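Local coordinates for aminotransferase AspB (Helicobacter pylori 26695, PDB 3EZS), which probably acts as a pyridoxal 5'-phosphate-dependent transaminase of the class I and II aminotransferase family, moving amino groups between substrates, at residues A112-A124 with P336-D348. Residues are numbered along the deposited sequence; the frame is centred on the assembly and turned at random.
Sequences AYPNPFYQIYEGA and PALYLGRNRIGAD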
loop_
_atom_site.group_PDB
_atom_site.type_symbol
_atom_site.label_atom_id
_atom_site.label_comp_id
_atom_site.label_asym_id
_atom_site.label_seq_id
_atom_site.Cartn_x
_atom_site.Cartn_y
_atom_site.Cartn_z
ATOM N N ALA A 112 18.869 1.028 14.386
ATOM C CA ALA A 112 18.693 1.207 15.834
ATOM C C ALA A 112 17.285 1.693 16.103
ATOM O O ALA A 112 16.749 2.495 15.346
ATOM C CB ALA A 112 19.707 2.191 16.410
ATOM N N TYR A 113 16.669 1.158 17.148
ATOM C CA TYR A 113 15.344 1.614 17.586
ATOM C C TYR A 113 15.167 1.299 19.070
ATOM O O TYR A 113 15.872 0.441 19.604
ATOM C CB TYR A 113 14.205 1.047 16.715
ATOM C CG TYR A 113 14.222 -0.452 16.472
ATOM C CD1 TYR A 113 14.958 -0.994 15.425
ATOM C CD2 TYR A 113 13.460 -1.320 17.249
ATOM C CE1 TYR A 113 14.961 -2.361 15.184
ATOM C CE2 TYR A 113 13.459 -2.687 17.013
ATOM C CZ TYR A 113 14.214 -3.201 15.984
ATOM O OH TYR A 113 14.222 -4.560 15.740
ATOM N N PRO A 114 14.223 1.986 19.749
ATOM C CA PRO A 114 14.094 1.716 21.187
ATOM C C PRO A 114 13.461 0.359 21.529
ATOM O O PRO A 114 12.951 -0.346 20.646
ATOM C CB PRO A 114 13.220 2.876 21.701
ATOM C CG PRO A 114 13.051 3.819 20.542
ATOM C CD PRO A 114 13.257 3.009 19.304
ATOM N N ASN A 115 13.541 0.006 22.811
ATOM C CA ASN A 115 12.978 -1.235 23.348
ATOM C C ASN A 115 12.342 -0.858 24.703
ATOM O O ASN A 115 13.041 -0.441 25.619
ATOM C CB ASN A 115 14.091 -2.292 23.455
ATOM C CG ASN A 115 13.614 -3.628 24.003
ATOM O OD1 ASN A 115 12.420 -3.950 23.974
ATOM N ND2 ASN A 115 14.571 -4.436 24.494
ATOM N N PRO A 116 11.022 -1.016 24.849
ATOM C CA PRO A 116 10.012 -1.581 23.949
ATOM C C PRO A 116 9.676 -0.718 22.739
ATOM O O PRO A 116 10.076 0.456 22.681
ATOM C CB PRO A 116 8.798 -1.819 24.863
ATOM C CG PRO A 116 8.997 -0.933 26.041
ATOM C CD PRO A 116 10.442 -0.519 26.106
ATOM N N PHE A 117 8.962 -1.318 21.780
ATOM C CA PHE A 117 8.656 -0.677 20.517
ATOM C C PHE A 117 7.414 -1.196 19.789
ATOM O O PHE A 117 6.969 -2.305 20.019
ATOM C CB PHE A 117 9.847 -0.878 19.570
ATOM C CG PHE A 117 10.235 -2.339 19.382
ATOM C CD1 PHE A 117 11.128 -2.953 20.246
ATOM C CD2 PHE A 117 9.695 -3.098 18.344
ATOM C CE1 PHE A 117 11.473 -4.293 20.089
ATOM C CE2 PHE A 117 10.044 -4.430 18.179
ATOM C CZ PHE A 117 10.929 -5.029 19.052
ATOM N N TYR A 118 6.885 -0.343 18.912
ATOM C CA TYR A 118 5.824 -0.669 17.961
ATOM C C TYR A 118 6.509 -1.653 17.037
ATOM O O TYR A 118 7.509 -1.319 16.409
ATOM C CB TYR A 118 5.424 0.615 17.243
ATOM C CG TYR A 118 4.419 0.527 16.097
ATOM C CD1 TYR A 118 3.288 -0.274 16.171
ATOM C CD2 TYR A 118 4.567 1.342 14.974
ATOM C CE1 TYR A 118 2.360 -0.313 15.112
ATOM C CE2 TYR A 118 3.644 1.323 13.927
ATOM C CZ TYR A 118 2.550 0.491 13.997
ATOM O OH TYR A 118 1.661 0.496 12.950
ATOM N N GLN A 119 5.957 -2.863 16.969
ATOM C CA GLN A 119 6.583 -3.997 16.300
ATOM C C GLN A 119 6.934 -3.840 14.820
ATOM O O GLN A 119 7.744 -4.616 14.306
ATOM C CB GLN A 119 5.726 -5.259 16.477
ATOM C CG GLN A 119 5.338 -5.657 17.967
ATOM C CD GLN A 119 6.517 -5.933 18.922
ATOM O OE1 GLN A 119 6.850 -7.096 19.199
ATOM N NE2 GLN A 119 7.131 -4.873 19.433
ATOM N N ILE A 120 6.341 -2.870 14.128
ATOM C CA ILE A 120 6.664 -2.670 12.721
ATOM C C ILE A 120 8.151 -2.299 12.529
ATOM O O ILE A 120 8.733 -2.648 11.505
ATOM C CB ILE A 120 5.682 -1.659 12.036
ATOM C CG1 ILE A 120 5.734 -1.796 10.510
ATOM C CG2 ILE A 120 5.944 -0.238 12.464
ATOM C CD1 ILE A 120 5.245 -3.150 10.035
ATOM N N TYR A 121 8.791 -1.661 13.520
ATOM C CA TYR A 121 10.217 -1.312 13.370
ATOM C C TYR A 121 11.060 -2.573 13.187
ATOM O O TYR A 121 12.017 -2.568 12.412
ATOM C CB TYR A 121 10.800 -0.507 14.539
ATOM C CG TYR A 121 10.002 0.678 15.017
ATOM C CD1 TYR A 121 9.166 1.385 14.157
ATOM C CD2 TYR A 121 10.142 1.140 16.335
ATOM C CE1 TYR A 121 8.421 2.480 14.617
ATOM C CE2 TYR A 121 9.420 2.232 16.799
ATOM C CZ TYR A 121 8.564 2.908 15.925
ATOM O OH TYR A 121 7.830 3.990 16.363
ATOM N N GLU A 122 10.704 -3.650 13.887
ATOM C CA GLU A 122 11.445 -4.913 13.776
ATOM C C GLU A 122 11.169 -5.627 12.453
ATOM O O GLU A 122 12.068 -6.266 11.875
ATOM C CB GLU A 122 11.076 -5.849 14.913
ATOM C CG GLU A 122 11.916 -7.093 14.954
ATOM C CD GLU A 122 11.511 -7.992 16.061
ATOM O OE1 GLU A 122 10.402 -8.530 15.968
ATOM O OE2 GLU A 122 12.313 -8.194 17.000
ATOM N N GLY A 123 9.917 -5.558 12.011
ATOM C CA GLY A 123 9.529 -6.116 10.728
ATOM C C GLY A 123 10.323 -5.454 9.602
ATOM O O GLY A 123 10.807 -6.126 8.690
ATOM N N ALA A 124 10.440 -4.133 9.683
ATOM C CA ALA A 124 11.182 -3.344 8.728
ATOM C C ALA A 124 12.634 -3.808 8.632
ATOM O O ALA A 124 13.162 -3.987 7.528
ATOM C CB ALA A 124 11.113 -1.853 9.130
ATOM N N PRO A 336 0.432 -6.614 28.867
ATOM C CA PRO A 336 1.762 -6.756 29.444
ATOM C C PRO A 336 2.801 -6.170 28.479
ATOM O O PRO A 336 2.794 -6.521 27.280
ATOM C CB PRO A 336 1.935 -8.273 29.555
ATOM C CG PRO A 336 0.603 -8.820 29.579
ATOM C CD PRO A 336 -0.223 -7.925 28.714
ATOM N N ALA A 337 3.671 -5.290 28.987
ATOM C CA ALA A 337 4.678 -4.623 28.150
ATOM C C ALA A 337 5.743 -5.572 27.614
ATOM O O ALA A 337 6.465 -5.222 26.666
ATOM C CB ALA A 337 5.314 -3.435 28.880
ATOM N N LEU A 338 5.833 -6.767 28.199
ATOM C CA LEU A 338 6.763 -7.787 27.744
ATOM C C LEU A 338 6.523 -8.080 26.265
ATOM O O LEU A 338 7.477 -8.246 25.481
ATOM C CB LEU A 338 6.586 -9.054 28.575
ATOM C CG LEU A 338 7.600 -10.195 28.448
ATOM C CD1 LEU A 338 8.931 -9.853 29.192
ATOM C CD2 LEU A 338 6.956 -11.492 28.990
ATOM N N TYR A 339 5.244 -8.080 25.885
ATOM C CA TYR A 339 4.816 -8.358 24.518
ATOM C C TYR A 339 5.153 -7.265 23.510
ATOM O O TYR A 339 4.932 -7.452 22.319
ATOM C CB TYR A 339 3.308 -8.657 24.455
ATOM C CG TYR A 339 2.809 -9.739 25.392
ATOM C CD1 TYR A 339 3.642 -10.781 25.828
ATOM C CD2 TYR A 339 1.470 -9.785 25.757
ATOM C CE1 TYR A 339 3.170 -11.784 26.664
ATOM C CE2 TYR A 339 0.980 -10.800 26.583
ATOM C CZ TYR A 339 1.837 -11.787 27.040
ATOM O OH TYR A 339 1.364 -12.776 27.875
ATOM N N LEU A 340 5.662 -6.127 23.978
ATOM C CA LEU A 340 6.097 -5.050 23.103
ATOM C C LEU A 340 7.615 -4.917 23.039
ATOM O O LEU A 340 8.118 -4.049 22.330
ATOM C CB LEU A 340 5.498 -3.713 23.563
ATOM C CG LEU A 340 4.004 -3.517 23.375
ATOM C CD1 LEU A 340 3.580 -2.164 23.923
ATOM C CD2 LEU A 340 3.638 -3.640 21.908
ATOM N N GLY A 341 8.349 -5.775 23.750
ATOM C CA GLY A 341 9.790 -5.668 23.807
ATOM C C GLY A 341 10.534 -6.956 23.604
ATOM O O GLY A 341 9.946 -7.987 23.330
ATOM N N ARG A 342 11.848 -6.853 23.728
ATOM C CA ARG A 342 12.783 -7.974 23.636
ATOM C C ARG A 342 13.681 -7.947 24.874
ATOM O O ARG A 342 13.725 -6.943 25.596
ATOM C CB ARG A 342 13.634 -7.851 22.366
ATOM C CG ARG A 342 12.865 -7.904 21.038
ATOM C CD ARG A 342 12.285 -9.279 20.799
ATOM N NE ARG A 342 11.416 -9.374 19.618
ATOM C CZ ARG A 342 10.144 -8.954 19.557
ATOM N NH1 ARG A 342 9.545 -8.381 20.591
ATOM N NH2 ARG A 342 9.452 -9.101 18.439
ATOM N N ASN A 343 14.383 -9.057 25.099
ATOM C CA ASN A 343 15.314 -9.241 26.210
ATOM C C ASN A 343 14.689 -8.970 27.552
ATOM O O ASN A 343 15.347 -8.429 28.426
ATOM C CB ASN A 343 16.581 -8.385 26.038
ATOM C CG ASN A 343 17.208 -8.542 24.669
ATOM O OD1 ASN A 343 17.349 -7.570 23.922
ATOM N ND2 ASN A 343 17.521 -9.764 24.307
ATOM N N ARG A 344 13.419 -9.355 27.697
ATOM C CA ARG A 344 12.633 -9.211 28.931
ATOM C C ARG A 344 12.316 -7.757 29.369
ATOM O O ARG A 344 11.825 -7.526 30.473
ATOM C CB ARG A 344 13.235 -10.032 30.088
ATOM C CG ARG A 344 13.235 -11.565 29.868
ATOM N N ILE A 345 12.561 -6.780 28.503
ATOM C CA ILE A 345 12.212 -5.397 28.824
ATOM C C ILE A 345 10.678 -5.340 28.815
ATOM O O ILE A 345 10.036 -5.925 27.932
ATOM C CB ILE A 345 12.807 -4.401 27.792
ATOM C CG1 ILE A 345 14.339 -4.487 27.783
ATOM C CG2 ILE A 345 12.344 -2.989 28.066
ATOM C CD1 ILE A 345 15.023 -4.255 29.158
ATOM N N GLY A 346 10.104 -4.681 29.815
ATOM C CA GLY A 346 8.640 -4.552 29.942
ATOM C C GLY A 346 7.995 -5.522 30.918
ATOM O O GLY A 346 6.808 -5.391 31.224
ATOM N N ALA A 347 8.784 -6.484 31.414
ATOM C CA ALA A 347 8.315 -7.542 32.320
ATOM C C ALA A 347 7.543 -7.045 33.541
ATOM O O ALA A 347 6.593 -7.697 33.963
ATOM C CB ALA A 347 9.502 -8.423 32.770
ATOM N N ASP A 348 7.929 -5.884 34.069
ATOM C CA ASP A 348 7.302 -5.299 35.277
ATOM C C ASP A 348 6.271 -4.212 34.998
ATOM O O ASP A 348 5.990 -3.395 35.879
ATOM C CB ASP A 348 8.396 -4.682 36.156
ATOM C CG ASP A 348 9.510 -5.650 36.458
ATOM O OD1 ASP A 348 9.202 -6.849 36.660
ATOM O OD2 ASP A 348 10.681 -5.197 36.507
HETATM O O HOH W 1 17.407 -4.683 25.065
#
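A chi1 of -180° swings the Asn115 amide away from its own backbone N and out to the backbone of Arg342, whose own chain, bent at chi2, turns the guanidinium back across Phe117 to Gln119 and Glu122. The amide of Asn115 is gripped at both ends: OD1 accepts from Arg342 N at 3.0 Å, and ND2 donates almost straight to Arg342 O at 2.9 Å. That carbonyl oxygen serves both the type I' turn's own bond, from Ile345 N, and the Asn115 amide, the two donors arriving from opposite faces of its plane. A water bridges Asn115 ND2 to Asn343 OD1 as well. A side-chain amide reading both backbone polar atoms of one residue makes a two-bond clasp, and here it ties the end of strand 110-115, in the seven-stranded, mainly parallel sheet of the fold type I aminotransferase large domain, to the loop that joins strands 335-336 and 349-353 of the small antiparallel sheet. Beyond the cis peptide bond preceding Pro116, Phe117 N donates to Leu340 O at 2.9 Å. This oxygen sits over one face of the Phe117 ring, while Tyr113 CE2 lies above the centre of the other. The proline ring rests its CB on Leu340 CB and its CD on Ile345 CG2, 3.7 Å away; Pro166 touches both Pro116 and Leu340. Phe117 CZ lies over a face of the Arg342 guanidinium, the planes 48° apart. At the guanidinium edge Gln119 OE1 receives NH1 at 3.3 Å on an in-plane lone pair, and NH1 also bonds Gly341 O. Glu122, extended from helix 120-127, and Arg342 approach each other from opposite directions to form a salt bridge, OE1 to Arg342 NH2 at 2.7 Å, with carboxylate and guanidinium planes 66° apart.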